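Local structure of 4-oxalocrotonate decarboxylase NahK (Pseudomonas putida, 5D2G) at residues A[127-132]-A[255-260]; A[137-142]-A[243-248]; A[160-165]-A[183-188]; A[208-213]-A[260-265]. The protein catalyses the metal-dependent decarboxylation of (3E)-2-oxohex-3-enedioate to 2-oxopent-4-enoate and carbon dioxide in the breakdown of aromatic hydrocarbons. The protein carries 1 engineered substitution. All blocks are in the same frame, centred on the assembly; numbering follows the deposited sequence.

In the fold
Contacts 1 and 3 meet at the magnesium ion. Glu128 and Glu130 of contact 1 and Glu161 of contact 3 bind it from neighbouring strands 126-135 and 153-163, and the two contact centres lie 10 Å apart. Glu161 also reaches Lys83, a residue that binds 2-oxoglutarate. Contact 4 lies next to contact 1, with centres 13 Å apart. The two share Val260, and Met208 packs on Ile127 and Thr257. Contacts 3 and 4 do not touch; their nearest atoms are about 5 Å apart. Contact 2 lies apart, its centre 24 Å from that of contact 1, and joins the loops that follow strand 126-135 and helix 227-239.

Contact 1. Residues A[127-132]-A[255-260]; sequences IEAEIS and GITAAV. With MG (magnesium ion), chain B.
Thr257 OG1 is used twice. It accepts a nearly straight bond from Ala129 N (3.1 Å, 174° at the hydrogen) and donates to Ala258 O. OG1 sits between its own backbone N and carbonyl carbon (chi1 62°), which turns it toward strand 126-135, while CG2 lies alongside Ala129 CB. Ile256 N donates to Ala129 O at 2.8 Å, almost head-on to the carbonyl. The CD1 end of Ile256 then reaches past this bond to the backbone of Glu130 and Ile131. Further along, Ile127 and Val260 form an antiparallel hydrogen-bonded pair, with Val260 N to Ile127 O at 2.8 Å. The loop therefore follows the strand edge with a mixture of backbone and side-chain bonds.

Glu128 and Glu130 extend from the strand to the magnesium ion. Glu128 OE2 binds it at 2.0 Å and Glu130 OE1 at 1.9 Å. The second oxygen of each carboxylate is also held. Water 1 bridges Glu128 OE1 and Thr257 O, and Glu130 OE2 accepts from Gly254 N and water 2. Three waters and Glu161 complete the six ligands. This three-carboxylate magnesium centre is typical of the fumarylacetoacetate hydrolase superfamily.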
loop_
_atom_site.group_PDB
_atom_site.type_symbol
_atom_site.label_atom_id
_atom_site.label_comp_id
_atom_site.label_asym_id
_atom_site.label_seq_id
_atom_site.Cartn_x
_atom_site.Cartn_y
_atom_site.Cartn_z
ATOM N N ILE A 127 -10.183 -4.964 0.440
ATOM C CA ILE A 127 -10.060 -3.515 0.492
ATOM C C ILE A 127 -9.713 -3.106 1.914
ATOM O O ILE A 127 -9.999 -3.832 2.870
ATOM C CB ILE A 127 -11.355 -2.812 0.030
ATOM C CG1 ILE A 127 -12.552 -3.278 0.853
ATOM C CG2 ILE A 127 -11.622 -3.105 -1.449
ATOM C CD1 ILE A 127 -13.704 -2.292 0.814
ATOM N N GLU A 128 -9.078 -1.951 2.049
ATOM C CA GLU A 128 -8.773 -1.414 3.355
ATOM C C GLU A 128 -8.882 0.104 3.222
ATOM O O GLU A 128 -8.488 0.669 2.191
ATOM C CB GLU A 128 -7.366 -1.848 3.798
ATOM C CG GLU A 128 -6.274 -1.542 2.806
ATOM C CD GLU A 128 -4.897 -2.099 3.207
ATOM O OE1 GLU A 128 -4.746 -2.695 4.304
ATOM O OE2 GLU A 128 -3.962 -1.930 2.402
ATOM N N ALA A 129 -9.457 0.753 4.233
ATOM C CA ALA A 129 -9.609 2.209 4.219
ATOM C C ALA A 129 -8.312 2.864 4.670
ATOM O O ALA A 129 -7.714 2.449 5.667
ATOM C CB ALA A 129 -10.717 2.621 5.117
ATOM N N GLU A 130 -7.882 3.891 3.943
ATOM C CA GLU A 130 -6.642 4.575 4.271
ATOM C C GLU A 130 -6.769 6.075 4.096
ATOM O O GLU A 130 -7.744 6.586 3.519
ATOM C CB GLU A 130 -5.482 4.065 3.402
ATOM C CG GLU A 130 -5.430 2.536 3.254
ATOM C CD GLU A 130 -4.094 2.017 2.774
ATOM O OE1 GLU A 130 -4.056 0.831 2.380
ATOM O OE2 GLU A 130 -3.086 2.764 2.811
ATOM N N ILE A 131 -5.766 6.779 4.593
ATOM C CA ILE A 131 -5.629 8.190 4.295
ATOM C C ILE A 131 -4.313 8.341 3.524
ATOM O O ILE A 131 -3.277 7.790 3.915
ATOM C CB ILE A 131 -5.724 9.061 5.590
ATOM C CG1 ILE A 131 -5.877 10.538 5.239
ATOM C CG2 ILE A 131 -4.543 8.829 6.514
ATOM C CD1 ILE A 131 -7.250 10.865 4.689
ATOM N N SER A 132 -4.374 9.007 2.379
ATOM C CA SER A 132 -3.174 9.255 1.604
ATOM C C SER A 132 -2.822 10.708 1.784
ATOM O O SER A 132 -3.677 11.532 2.144
ATOM C CB SER A 132 -3.404 8.972 0.120
ATOM O OG SER A 132 -3.825 7.629 -0.086
ATOM N N GLY A 255 -3.316 0.816 6.502
ATOM C CA GLY A 255 -4.656 0.332 6.785
ATOM C C GLY A 255 -5.222 0.860 8.083
ATOM O O GLY A 255 -4.742 0.514 9.169
ATOM N N ILE A 256 -6.239 1.712 7.972
ATOM C CA ILE A 256 -6.961 2.203 9.146
ATOM C C ILE A 256 -7.919 1.129 9.640
ATOM O O ILE A 256 -8.139 0.979 10.845
ATOM C CB ILE A 256 -7.731 3.496 8.827
ATOM C CG1 ILE A 256 -6.739 4.634 8.582
ATOM C CG2 ILE A 256 -8.690 3.874 9.960
ATOM C CD1 ILE A 256 -7.375 5.860 7.969
ATOM N N THR A 257 -8.489 0.382 8.695
ATOM C CA THR A 257 -9.366 -0.734 9.017
ATOM C C THR A 257 -8.654 -2.019 8.642
ATOM O O THR A 257 -7.679 -1.998 7.890
ATOM C CB THR A 257 -10.656 -0.686 8.188
ATOM O OG1 THR A 257 -10.324 -0.802 6.791
ATOM C CG2 THR A 257 -11.407 0.625 8.429
ATOM N N ALA A 258 -9.157 -3.137 9.150
ATOM C CA ALA A 258 -8.732 -4.444 8.666
ATOM C C ALA A 258 -9.086 -4.533 7.189
ATOM O O ALA A 258 -9.904 -3.754 6.690
ATOM C CB ALA A 258 -9.433 -5.553 9.439
ATOM N N ALA A 259 -8.469 -5.475 6.485
ATOM C CA ALA A 259 -8.746 -5.655 5.070
ATOM C C ALA A 259 -9.974 -6.543 4.924
ATOM O O ALA A 259 -10.115 -7.527 5.637
ATOM C CB ALA A 259 -7.534 -6.260 4.373
ATOM N N VAL A 260 -10.866 -6.194 4.005
ATOM C CA VAL A 260 -12.133 -6.906 3.850
ATOM C C VAL A 260 -12.241 -7.454 2.440
ATOM O O VAL A 260 -12.074 -6.697 1.484
ATOM C CB VAL A 260 -13.317 -5.956 4.080
ATOM C CG1 VAL A 260 -14.629 -6.634 3.705
ATOM C CG2 VAL A 260 -13.339 -5.480 5.529
HETATM MG MG MG B . -2.703 -0.475 2.040
HETATM O O HOH W 1 -5.624 -3.295 6.809
HETATM O O HOH W 2 -1.289 0.976 1.928
HETATM O O HOH W 3 -1.289 -1.749 2.284
HETATM O O HOH W 4 -2.300 -0.768 4.115
#

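Contact 2. Residues A[137-142]-A[243-248]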
loop_
_atom_site.group_PDB
_atom_site.type_symbol
_atom_site.label_atom_id
_atom_site.label_comp_id
_atom_site.label_asym_id
_atom_site.label_seq_id
_atom_site.Cartn_x
_atom_site.Cartn_y
_atom_site.Cartn_z
ATOM N N ALA A 137 6.992 19.052 -0.149
ATOM C CA ALA A 137 8.413 19.245 0.122
ATOM C C ALA A 137 9.055 17.871 0.209
ATOM O O ALA A 137 8.371 16.877 0.494
ATOM C CB ALA A 137 8.629 20.030 1.426
ATOM N N PRO A 138 10.368 17.799 -0.058
ATOM C CA PRO A 138 11.004 16.479 -0.031
ATOM C C PRO A 138 11.190 16.004 1.401
ATOM O O PRO A 138 11.359 16.828 2.312
ATOM C CB PRO A 138 12.366 16.741 -0.683
ATOM C CG PRO A 138 12.648 18.208 -0.364
ATOM C CD PRO A 138 11.302 18.867 -0.468
ATOM N N LEU A 139 11.145 14.691 1.597
ATOM C CA LEU A 139 11.428 14.087 2.897
ATOM C C LEU A 139 12.538 13.063 2.729
ATOM O O LEU A 139 12.544 12.309 1.758
ATOM C CB LEU A 139 10.186 13.399 3.443
ATOM C CG LEU A 139 9.047 14.346 3.795
ATOM C CD1 LEU A 139 7.729 13.584 3.892
ATOM C CD2 LEU A 139 9.338 15.035 5.103
ATOM N N HIS A 140 13.486 13.036 3.660
ATOM C CA HIS A 140 14.533 12.030 3.593
ATOM C C HIS A 140 14.864 11.526 4.977
ATOM O O HIS A 140 14.606 12.196 5.980
ATOM C CB HIS A 140 15.802 12.580 2.932
ATOM C CG HIS A 140 16.583 13.501 3.815
ATOM N ND1 HIS A 140 16.353 14.858 3.864
ATOM C CD2 HIS A 140 17.588 13.255 4.690
ATOM C CE1 HIS A 140 17.187 15.413 4.728
ATOM N NE2 HIS A 140 17.946 14.463 5.244
ATOM N N GLY A 141 15.431 10.323 5.012
ATOM C CA GLY A 141 15.966 9.765 6.231
ATOM C C GLY A 141 17.468 9.663 6.098
ATOM O O GLY A 141 18.040 10.151 5.113
ATOM N N PRO A 142 18.119 9.017 7.077
ATOM C CA PRO A 142 17.460 8.425 8.252
ATOM C C PRO A 142 17.037 9.450 9.297
ATOM O O PRO A 142 17.493 10.597 9.271
ATOM C CB PRO A 142 18.535 7.502 8.825
ATOM C CG PRO A 142 19.836 8.073 8.319
ATOM C CD PRO A 142 19.530 8.614 6.965
ATOM N N GLU A 243 17.366 6.316 -1.216
ATOM C CA GLU A 243 16.253 6.967 -1.889
ATOM C C GLU A 243 15.572 7.891 -0.905
ATOM O O GLU A 243 15.798 7.799 0.303
ATOM C CB GLU A 243 15.247 5.919 -2.395
ATOM C CG GLU A 243 15.796 4.967 -3.454
ATOM C CD GLU A 243 15.744 5.569 -4.843
ATOM O OE1 GLU A 243 14.993 6.546 -5.020
ATOM O OE2 GLU A 243 16.453 5.081 -5.752
ATOM N N HIS A 244 14.724 8.781 -1.405
ATOM C CA HIS A 244 13.970 9.664 -0.523
ATOM C C HIS A 244 12.568 9.879 -1.083
ATOM O O HIS A 244 12.183 9.249 -2.082
ATOM C CB HIS A 244 14.704 11.002 -0.310
ATOM C CG HIS A 244 14.476 12.013 -1.395
ATOM N ND1 HIS A 244 14.275 11.661 -2.716
ATOM C CD2 HIS A 244 14.431 13.367 -1.357
ATOM C CE1 HIS A 244 14.103 12.756 -3.439
ATOM N NE2 HIS A 244 14.204 13.804 -2.644
ATOM N N ILE A 245 11.793 10.751 -0.439
ATOM C CA ILE A 245 10.460 11.064 -0.944
ATOM C C ILE A 245 10.466 12.457 -1.573
ATOM O O ILE A 245 10.436 13.468 -0.858
ATOM C CB ILE A 245 9.384 10.992 0.168
ATOM C CG1 ILE A 245 9.452 9.658 0.921
ATOM C CG2 ILE A 245 7.990 11.142 -0.422
ATOM C CD1 ILE A 245 8.598 9.628 2.183
ATOM N N PRO A 246 10.509 12.519 -2.918
ATOM C CA PRO A 246 10.516 13.826 -3.580
ATOM C C PRO A 246 9.239 14.598 -3.243
ATOM O O PRO A 246 8.220 13.974 -2.898
ATOM C CB PRO A 246 10.514 13.468 -5.081
ATOM C CG PRO A 246 10.915 12.012 -5.162
ATOM C CD PRO A 246 10.419 11.396 -3.872
ATOM N N ALA A 247 9.273 15.925 -3.347
ATOM C CA ALA A 247 8.041 16.695 -3.194
ATOM C C ALA A 247 7.052 16.250 -4.252
ATOM O O ALA A 247 7.448 15.906 -5.367
ATOM C CB ALA A 247 8.310 18.178 -3.334
ATOM N N GLY A 248 5.766 16.249 -3.918
ATOM C CA GLY A 248 4.755 15.937 -4.914
ATOM C C GLY A 248 4.405 14.462 -4.950
ATOM O O GLY A 248 3.651 14.020 -5.816
HETATM O O HOH W 5 8.078 14.398 0.089
HETATM O O HOH W 6 14.897 8.945 2.704
#
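Leu139 and Ile245 form a single antiparallel bridge between two loops. The segments 137-142 and 243-248 run in nearly opposite directions, 176° apart end to end. One loop follows strand 126-135 and the other follows helix 227-239.

Two backbone bonds close the bridge. Leu139 N donates to Ile245 O at 2.8 Å, and Ile245 N returns a bond of the same length to Leu139 O. Both are fairly straight. Ile245 O also receives a CA-H contact from Pro138 CA at 3.2 Å.

Side-chain packing lies on both sides of this bridge. Leu139 CB rests against Ile245 CB at 4.1 Å. These two side chains turn inward, where Leu139 meets helix 146-152 and Val231, and Ile245 packs on Ala235 and Leu238. His140 and His244 meet through their CB atoms, and their rings diverge. The His244 ring lies beside the onward course of its own chain, with Pro246 N above one face near the rim. CG of His244 lies between its backbone N and carbonyl carbon (chi1 83°), which brings the ring obliquely to Leu139 O and Pro138 CB. At the other end, Ala247 CB sits against the backbone N and CA of Ala137.

A water-mediated link extends the pairing beyond the histidines. Water 6 accepts from Gly141 N at 2.7 Å and donates to Glu243 O at 2.8 Å.

Contact 3. Residues A[160-165]-A[183-188]; sequences VEVIDS and SSTRFI. With MG (magnesium ion), chain B.
Glu161 faces Phe187 in a non-hydrogen-bonded pair. Glu161 CB lies 4.1 Å from Arg186 O. Glu161 CG is anti to the backbone N (chi1 -163°), which sets it against the same Arg186 O at 3.3 Å. The chain beyond is extended, and CD carries the two oxygens. Glu161 OE1 binds the magnesium ion at 1.9 Å. OE2 turns to the other strand and accepts a bond from water 7, which also donates to Arg186 O and accepts from Thr185 N. Lys83 forms a salt bridge with this OE2 and also donates to Ser184 OG. Together the metal, Lys83 and water 7 probably fix the rotation of the carboxylate.

The strands beneath are antiparallel. Val160 and Ile188 form a hydrogen-bonded pair, as do Val162 and Arg186. The bond from Val162 N to Arg186 O (2.8 Å) arrives from above the carbonyl plane. On the side away from the metal, Val162 CB packs on Arg186 CB at 3.6 Å, and Ile188 CD1 touches both Val160 and Val162.

Asp164 N donates to Ser183 O at 2.8 Å. Thr185 CG2 covers Asp164 CB at 3.6 Å, and water 8 links Asp164 OD2 to Thr185 OG1. Ile123 and His124 hold Asp164 by their backbone. Glu161, bound to the metal and salt-bridged to the 2-oxoglutarate-binding Lys83, places this strand pair in the metal and ligand site of a hydratase/decarboxylase.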
loop_
_atom_site.group_PDB
_atom_site.type_symbol
_atom_site.label_atom_id
_atom_site.label_comp_id
_atom_site.label_asym_id
_atom_site.label_seq_id
_atom_site.Cartn_x
_atom_site.Cartn_y
_atom_site.Cartn_z
ATOM N N VAL A 160 -9.147 4.245 -0.568
ATOM C CA VAL A 160 -9.312 2.839 -0.251
ATOM C C VAL A 160 -8.336 2.072 -1.120
ATOM O O VAL A 160 -8.295 2.298 -2.331
ATOM C CB VAL A 160 -10.748 2.381 -0.564
ATOM C CG1 VAL A 160 -10.856 0.864 -0.508
ATOM C CG2 VAL A 160 -11.729 3.058 0.387
ATOM N N GLU A 161 -7.531 1.192 -0.520
ATOM C CA GLU A 161 -6.670 0.347 -1.335
ATOM C C GLU A 161 -7.375 -0.959 -1.618
ATOM O O GLU A 161 -8.061 -1.502 -0.754
ATOM C CB GLU A 161 -5.333 0.034 -0.659
ATOM C CG GLU A 161 -4.318 -0.493 -1.678
ATOM C CD GLU A 161 -2.935 -0.747 -1.112
ATOM O OE1 GLU A 161 -2.760 -0.729 0.128
ATOM O OE2 GLU A 161 -2.020 -0.967 -1.934
ATOM N N VAL A 162 -7.213 -1.467 -2.833
ATOM C CA VAL A 162 -7.583 -2.843 -3.085
ATOM C C VAL A 162 -6.262 -3.573 -3.088
ATOM O O VAL A 162 -5.383 -3.272 -3.918
ATOM C CB VAL A 162 -8.241 -3.032 -4.445
ATOM C CG1 VAL A 162 -8.655 -4.490 -4.600
ATOM C CG2 VAL A 162 -9.457 -2.106 -4.584
ATOM N N ILE A 163 -6.089 -4.496 -2.149
ATOM C CA ILE A 163 -4.849 -5.264 -2.122
ATOM C C ILE A 163 -5.172 -6.660 -2.610
ATOM O O ILE A 163 -6.300 -7.123 -2.484
ATOM C CB ILE A 163 -4.204 -5.323 -0.726
ATOM C CG1 ILE A 163 -5.177 -5.897 0.303
ATOM C CG2 ILE A 163 -3.718 -3.941 -0.285
ATOM C CD1 ILE A 163 -4.556 -6.008 1.714
ATOM N N ASP A 164 -4.180 -7.323 -3.191
ATOM C CA ASP A 164 -4.424 -8.626 -3.768
ATOM C C ASP A 164 -3.092 -9.322 -3.789
ATOM O O ASP A 164 -2.306 -9.142 -4.714
ATOM C CB ASP A 164 -4.982 -8.442 -5.183
ATOM C CG ASP A 164 -5.461 -9.722 -5.803
ATOM O OD1 ASP A 164 -5.805 -10.673 -5.066
ATOM O OD2 ASP A 164 -5.500 -9.761 -7.056
ATOM N N SER A 165 -2.815 -10.094 -2.744
ATOM C CA SER A 165 -1.591 -10.867 -2.732
ATOM C C SER A 165 -1.636 -11.821 -3.901
ATOM O O SER A 165 -2.653 -12.480 -4.133
ATOM C CB SER A 165 -1.469 -11.679 -1.452
ATOM O OG SER A 165 -0.235 -12.381 -1.477
ATOM N N SER A 183 1.504 -6.361 -2.064
ATOM C CA SER A 183 0.171 -6.803 -2.473
ATOM C C SER A 183 -0.643 -5.702 -3.154
ATOM O O SER A 183 -1.874 -5.723 -3.138
ATOM C CB SER A 183 -0.577 -7.382 -1.279
ATOM O OG SER A 183 0.200 -8.406 -0.657
ATOM N N SER A 184 0.038 -4.725 -3.739
ATOM C CA SER A 184 -0.697 -3.600 -4.284
ATOM C C SER A 184 -1.390 -4.025 -5.558
ATOM O O SER A 184 -0.858 -4.850 -6.310
ATOM C CB SER A 184 0.236 -2.433 -4.577
ATOM O OG SER A 184 1.047 -2.188 -3.451
ATOM N N THR A 185 -2.566 -3.459 -5.819
ATOM C CA THR A 185 -3.208 -3.742 -7.098
ATOM C C THR A 185 -4.159 -2.653 -7.600
ATOM O O THR A 185 -4.158 -2.350 -8.786
ATOM C CB THR A 185 -3.849 -5.134 -7.109
ATOM O OG1 THR A 185 -3.868 -5.629 -8.454
ATOM C CG2 THR A 185 -5.271 -5.118 -6.502
ATOM N N ARG A 186 -4.950 -2.053 -6.713
ATOM C CA ARG A 186 -5.765 -0.906 -7.088
ATOM C C ARG A 186 -5.805 0.047 -5.920
ATOM O O ARG A 186 -5.577 -0.354 -4.778
ATOM C CB ARG A 186 -7.206 -1.294 -7.452
ATOM C CG ARG A 186 -7.353 -2.267 -8.616
ATOM C CD ARG A 186 -7.072 -1.622 -9.967
ATOM N NE ARG A 186 -7.351 -2.585 -11.034
ATOM C CZ ARG A 186 -6.456 -3.453 -11.504
ATOM N NH1 ARG A 186 -5.220 -3.468 -11.017
ATOM N NH2 ARG A 186 -6.799 -4.314 -12.458
ATOM N N PHE A 187 -6.075 1.315 -6.210
ATOM C CA PHE A 187 -6.392 2.258 -5.153
ATOM C C PHE A 187 -7.459 3.211 -5.662
ATOM O O PHE A 187 -7.479 3.578 -6.842
ATOM C CB PHE A 187 -5.143 2.989 -4.635
ATOM C CG PHE A 187 -4.516 3.928 -5.634
ATOM C CD1 PHE A 187 -3.594 3.461 -6.566
ATOM C CD2 PHE A 187 -4.843 5.281 -5.632
ATOM C CE1 PHE A 187 -3.014 4.324 -7.487
ATOM C CE2 PHE A 187 -4.266 6.158 -6.548
ATOM C CZ PHE A 187 -3.345 5.677 -7.478
ATOM N N ILE A 188 -8.368 3.568 -4.764
ATOM C CA ILE A 188 -9.485 4.437 -5.085
ATOM C C ILE A 188 -9.407 5.690 -4.211
ATOM O O ILE A 188 -9.716 5.639 -3.021
ATOM C CB ILE A 188 -10.818 3.737 -4.775
ATOM C CG1 ILE A 188 -10.811 2.303 -5.334
ATOM C CG2 ILE A 188 -11.982 4.540 -5.318
ATOM C CD1 ILE A 188 -11.508 1.278 -4.444
HETATM MG MG MG B . -2.703 -0.475 2.040
HETATM O O HOH W 7 -2.751 -1.019 -4.500
HETATM O O HOH W 8 -3.790 -8.340 -8.392
HETATM O O HOH W 9 1.566 -10.510 -1.473
HETATM O O HOH W 2 -1.289 0.976 1.928
HETATM O O HOH W 3 -1.289 -1.749 2.284
HETATM O O HOH W 4 -2.300 -0.768 4.115
#

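Contact 4. Residues A[208-213]-A[260-265]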
loop_
_atom_site.group_PDB
_atom_site.type_symbol
_atom_site.label_atom_id
_atom_site.label_comp_id
_atom_site.label_asym_id
_atom_site.label_seq_id
_atom_site.Cartn_x
_atom_site.Cartn_y
_atom_site.Cartn_z
ATOM N N MET A 208 -16.295 1.601 7.196
ATOM C CA MET A 208 -16.344 0.903 5.912
ATOM C C MET A 208 -17.619 0.086 5.800
ATOM O O MET A 208 -17.907 -0.750 6.664
ATOM C CB MET A 208 -15.128 -0.005 5.723
ATOM C CG MET A 208 -15.250 -0.953 4.531
ATOM S SD MET A 208 -13.852 -2.091 4.492
ATOM C CE MET A 208 -12.552 -0.945 4.027
ATOM N N GLU A 209 -18.381 0.340 4.737
ATOM C CA GLU A 209 -19.596 -0.408 4.448
ATOM C C GLU A 209 -19.380 -1.189 3.174
ATOM O O GLU A 209 -18.717 -0.716 2.240
ATOM C CB GLU A 209 -20.808 0.527 4.295
ATOM C CG GLU A 209 -21.206 1.221 5.600
ATOM C CD GLU A 209 -22.068 2.457 5.392
ATOM O OE1 GLU A 209 -22.726 2.563 4.333
ATOM O OE2 GLU A 209 -22.081 3.332 6.292
ATOM N N LYS A 210 -19.915 -2.400 3.152
ATOM C CA LYS A 210 -19.908 -3.206 1.949
ATOM C C LYS A 210 -21.325 -3.684 1.794
ATOM O O LYS A 210 -21.887 -4.288 2.719
ATOM C CB LYS A 210 -18.959 -4.394 2.095
ATOM C CG LYS A 210 -19.092 -5.406 0.967
ATOM C CD LYS A 210 -17.947 -6.400 0.988
ATOM C CE LYS A 210 -18.125 -7.440 2.073
ATOM N NZ LYS A 210 -17.354 -8.689 1.727
ATOM N N ASN A 211 -21.921 -3.377 0.645
ATOM C CA ASN A 211 -23.294 -3.774 0.365
ATOM C C ASN A 211 -24.269 -3.287 1.419
ATOM O O ASN A 211 -25.240 -3.979 1.738
ATOM C CB ASN A 211 -23.388 -5.298 0.227
ATOM C CG ASN A 211 -22.588 -5.816 -0.944
ATOM O OD1 ASN A 211 -22.496 -5.153 -1.978
ATOM N ND2 ASN A 211 -21.991 -6.996 -0.790
ATOM N N GLY A 212 -24.003 -2.104 1.965
ATOM C CA GLY A 212 -24.877 -1.526 2.964
ATOM C C GLY A 212 -24.522 -1.898 4.392
ATOM O O GLY A 212 -25.018 -1.276 5.332
ATOM N N GLU A 213 -23.667 -2.908 4.558
ATOM C CA GLU A 213 -23.308 -3.406 5.887
ATOM C C GLU A 213 -22.054 -2.743 6.434
ATOM O O GLU A 213 -20.996 -2.795 5.806
ATOM C CB GLU A 213 -23.080 -4.924 5.858
ATOM C CG GLU A 213 -22.775 -5.541 7.231
ATOM C CD GLU A 213 -22.267 -6.990 7.159
ATOM O OE1 GLU A 213 -22.016 -7.504 6.044
ATOM O OE2 GLU A 213 -22.110 -7.607 8.237
ATOM N N VAL A 260 -10.866 -6.194 4.005
ATOM C CA VAL A 260 -12.133 -6.906 3.850
ATOM C C VAL A 260 -12.241 -7.454 2.440
ATOM O O VAL A 260 -12.074 -6.697 1.484
ATOM C CB VAL A 260 -13.317 -5.956 4.080
ATOM C CG1 VAL A 260 -14.629 -6.634 3.705
ATOM C CG2 VAL A 260 -13.339 -5.480 5.529
ATOM N N PRO A 261 -12.533 -8.757 2.302
ATOM C CA PRO A 261 -12.680 -9.338 0.960
ATOM C C PRO A 261 -13.801 -8.669 0.172
ATOM O O PRO A 261 -14.807 -8.239 0.754
ATOM C CB PRO A 261 -13.069 -10.809 1.236
ATOM C CG PRO A 261 -12.670 -11.085 2.640
ATOM C CD PRO A 261 -12.757 -9.750 3.373
ATOM N N VAL A 262 -13.623 -8.579 -1.141
ATOM C CA VAL A 262 -14.668 -8.069 -2.016
ATOM C C VAL A 262 -14.795 -9.026 -3.183
ATOM O O VAL A 262 -13.838 -9.718 -3.536
ATOM C CB VAL A 262 -14.368 -6.646 -2.517
ATOM C CG1 VAL A 262 -14.520 -5.638 -1.384
ATOM C CG2 VAL A 262 -12.963 -6.577 -3.103
ATOM N N ALA A 263 -15.983 -9.073 -3.767
ATOM C CA ALA A 263 -16.294 -10.064 -4.788
ATOM C C ALA A 263 -17.140 -9.364 -5.834
ATOM O O ALA A 263 -17.677 -8.282 -5.565
ATOM C CB ALA A 263 -17.068 -11.228 -4.166
ATOM N N PRO A 264 -17.256 -9.960 -7.034
ATOM C CA PRO A 264 -18.123 -9.340 -8.030
ATOM C C PRO A 264 -19.519 -9.107 -7.463
ATOM O O PRO A 264 -20.067 -9.988 -6.776
ATOM C CB PRO A 264 -18.193 -10.405 -9.127
ATOM C CG PRO A 264 -16.899 -11.106 -9.053
ATOM C CD PRO A 264 -16.509 -11.109 -7.584
ATOM N N GLY A 265 -20.074 -7.928 -7.727
ATOM C CA GLY A 265 -21.397 -7.586 -7.242
ATOM C C GLY A 265 -21.329 -6.728 -5.996
ATOM O O GLY A 265 -22.308 -6.079 -5.634
HETATM O O HOH W 10 -24.367 -4.552 -3.520
#
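The side chains of Met208 and Val260 overlap alongside, pointing opposite ways. The thioether touches by its sulfur, with Met208 SD 3.6 Å from Val260 CG2. The methionine is extended as far as SD and bends only at its last torsion (chi3 -70°). This turn takes CE away towards Ile127, Ala129 and Thr257.

Lys210, two residues on along the same strand, runs across Val260 at a slant. Lys210 CE passes 3.9 Å from Val260 CG1, while CD lies near Val262 CG1. A bend at chi3 (77°) brings the amine round to the backbone. Lys210 NZ donates to Pro261 O at 2.8 Å, with the donor tilted 31° from the carbonyl plane. Asp266 adds a long, weak ion pair. The aliphatic part of the lysine is thus used for packing and its tip for a backbone bond.

Asn211 follows in the turn. Its OD1 accepts from water 10, which has a weak bond to Gly265 O, and from Asn267 N. ND2 donates to Asp266.

Lys210 to Glu213 form a type I' turn, closed by Lys210 N to Glu213 O and Glu213 N to Lys210 O, both 2.9 Å. This is a tight beta-hairpin joining strands 205-210 and 213-219, packed against strand 260-261 of the metal-bearing sheet.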